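Local coordinates for protein nucleotide pyrophosphohydrolase (Bacillus cereus, PDB 5IE9) that probably hydrolyses nucleoside triphosphates to monophosphates and pyrophosphate, as a manganese-binding MazG-type nucleotide pyrophosphohydrolase, at residues 35-40 / 64-69. Residues are numbered along the deposited sequence; the frame is centred on the assembly and turned at random.
Sequences TEEMGE and EEELGD. With MN (manganese (II) ion), chain G.
Glu37 and Glu40 on one helix face Glu66 and Asp69 on another across a manganese ion. Glu66 is bonded to the ion, Glu37 comes next, and Glu40 and Asp69 stand farther off. The two helices run almost antiparallel, at 170°, with segment axes 8.9 Å apart. Glu37 lies opposite Asp69, and Glu40 lies opposite Glu66. All four side chains leave their helices toward the facing one. Glu66 makes the direct metal bond, with its OE1 2.1 Å from the manganese. A bend at chi2 folds its carboxylate back to the ion. Glu37 shares the metal site and also turns at chi2 (-37°), which brings its OE1 inward. At 2.8 Å from the manganese, this OE1 is a looser partner than that of Glu66. It also lies next to the CB of Asp69. The carboxylates of Glu37 and Asp69 stand nearly at right angles, with planes 77° apart.

ExxE on one helix and ExxD on the next form the acidic signature of the all-alpha MazG family. Here they are Glu37 and Glu40 on helix 27-49, and Glu66 and Asp69 on helix 62-80. In MazG relatives such a cluster holds the metal that assists triphosphate hydrolysis, and the same role is likely here.

The CB of Glu40 packs against Glu66 OE1, while its carboxylate runs on past the ion, with OE1 4.0 Å from the manganese. No hydrogen bond joins the two segments. Glu37 OE1 and Asp69 OD2, 3.4 Å apart, are like-charged acceptors with no bond between them, and the metal probably offsets the crowding of negative charge. Arg33, on the same helix as Glu37, forms a salt bridge with Glu37 OE2, the oxygen turned away from the ion. Arg43 makes weak, long ion pairs with Glu40 OE2 and Glu66 OE2.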
loop_
_atom_site.group_PDB
_atom_site.type_symbol
_atom_site.label_atom_id
_atom_site.label_comp_id
_atom_site.label_asym_id
_atom_site.label_seq_id
_atom_site.Cartn_x
_atom_site.Cartn_y
_atom_site.Cartn_z
ATOM N N THR C 35 -0.123 1.548 5.926
ATOM C CA THR C 35 -0.479 1.850 4.546
ATOM C C THR C 35 -0.200 3.324 4.294
ATOM O O THR C 35 0.352 3.667 3.248
ATOM C CB THR C 35 -1.943 1.482 4.221
ATOM O OG1 THR C 35 -2.162 0.101 4.524
ATOM C CG2 THR C 35 -2.262 1.721 2.749
ATOM N N GLU C 36 -0.558 4.163 5.272
ATOM C CA GLU C 36 -0.283 5.603 5.259
ATOM C C GLU C 36 1.212 5.923 5.157
ATOM O O GLU C 36 1.614 6.751 4.335
ATOM C CB GLU C 36 -0.894 6.286 6.488
ATOM C CG GLU C 36 -0.826 7.807 6.464
ATOM C CD GLU C 36 -1.138 8.457 7.802
ATOM O OE1 GLU C 36 -1.612 7.760 8.728
ATOM O OE2 GLU C 36 -0.906 9.684 7.922
ATOM N N GLU C 37 2.027 5.264 5.979
ATOM C CA GLU C 37 3.463 5.516 5.965
ATOM C C GLU C 37 4.128 5.071 4.679
ATOM O O GLU C 37 5.026 5.761 4.182
ATOM C CB GLU C 37 4.170 4.915 7.179
ATOM C CG GLU C 37 4.064 5.753 8.445
ATOM C CD GLU C 37 4.121 7.252 8.199
ATOM O OE1 GLU C 37 5.112 7.758 7.622
ATOM O OE2 GLU C 37 3.154 7.934 8.589
ATOM N N MET C 38 3.663 3.942 4.142
ATOM C CA MET C 38 4.178 3.371 2.902
ATOM C C MET C 38 3.928 4.305 1.720
ATOM O O MET C 38 4.754 4.391 0.801
ATOM C CB MET C 38 3.545 2.008 2.649
ATOM C CG MET C 38 4.430 1.021 1.903
ATOM S SD MET C 38 5.624 0.256 3.016
ATOM C CE MET C 38 7.092 1.226 2.747
ATOM N N GLY C 39 2.798 5.017 1.777
ATOM C CA GLY C 39 2.424 5.991 0.770
ATOM C C GLY C 39 3.383 7.160 0.751
ATOM O O GLY C 39 3.756 7.649 -0.323
ATOM N N GLU C 40 3.788 7.597 1.948
ATOM C CA GLU C 40 4.746 8.686 2.086
ATOM C C GLU C 40 6.138 8.288 1.608
ATOM O O GLU C 40 6.839 9.096 0.999
ATOM C CB GLU C 40 4.763 9.231 3.507
ATOM C CG GLU C 40 3.675 10.265 3.776
ATOM C CD GLU C 40 3.786 10.898 5.151
ATOM O OE1 GLU C 40 4.027 10.170 6.141
ATOM O OE2 GLU C 40 3.638 12.133 5.254
ATOM N N GLU C 64 15.498 8.745 3.760
ATOM C CA GLU C 64 16.002 8.138 4.994
ATOM C C GLU C 64 14.978 8.249 6.128
ATOM O O GLU C 64 14.733 7.274 6.840
ATOM C CB GLU C 64 17.335 8.785 5.395
ATOM C CG GLU C 64 17.965 8.259 6.681
ATOM C CD GLU C 64 19.136 9.100 7.169
ATOM O OE1 GLU C 64 19.050 10.350 7.148
ATOM O OE2 GLU C 64 20.149 8.506 7.593
ATOM N N GLU C 65 14.377 9.430 6.275
ATOM C CA GLU C 65 13.388 9.679 7.320
ATOM C C GLU C 65 12.067 8.941 7.093
ATOM O O GLU C 65 11.421 8.520 8.058
ATOM C CB GLU C 65 13.124 11.175 7.479
ATOM C CG GLU C 65 12.624 11.549 8.868
ATOM C CD GLU C 65 11.884 12.872 8.918
ATOM O OE1 GLU C 65 12.326 13.842 8.261
ATOM O OE2 GLU C 65 10.862 12.943 9.636
ATOM N N GLU C 66 11.660 8.790 5.834
ATOM C CA GLU C 66 10.398 8.103 5.543
ATOM C C GLU C 66 10.504 6.593 5.750
ATOM O O GLU C 66 9.508 5.959 6.090
ATOM C CB GLU C 66 9.810 8.467 4.167
ATOM C CG GLU C 66 9.376 9.928 3.999
ATOM C CD GLU C 66 8.218 10.392 4.895
ATOM O OE1 GLU C 66 7.537 9.564 5.551
ATOM O OE2 GLU C 66 7.971 11.621 4.932
ATOM N N LEU C 67 11.697 6.028 5.567
ATOM C CA LEU C 67 11.966 4.648 5.982
ATOM C C LEU C 67 11.817 4.477 7.499
ATOM O O LEU C 67 11.135 3.555 7.954
ATOM C CB LEU C 67 13.351 4.184 5.520
ATOM C CG LEU C 67 13.505 3.739 4.063
ATOM C CD1 LEU C 67 14.967 3.793 3.654
ATOM C CD2 LEU C 67 12.949 2.342 3.851
ATOM N N GLY C 68 12.436 5.381 8.267
ATOM C CA GLY C 68 12.312 5.415 9.729
ATOM C C GLY C 68 10.866 5.476 10.194
ATOM O O GLY C 68 10.484 4.781 11.147
ATOM N N ASP C 69 10.070 6.304 9.509
ATOM C CA ASP C 69 8.628 6.416 9.744
ATOM C C ASP C 69 7.902 5.078 9.572
ATOM O O ASP C 69 7.080 4.703 10.412
ATOM C CB ASP C 69 8.009 7.457 8.807
ATOM C CG ASP C 69 8.021 8.878 9.376
ATOM O OD1 ASP C 69 8.314 9.091 10.584
ATOM O OD2 ASP C 69 7.711 9.798 8.581
HETATM MN MN MN G . 6.952 7.497 5.475
#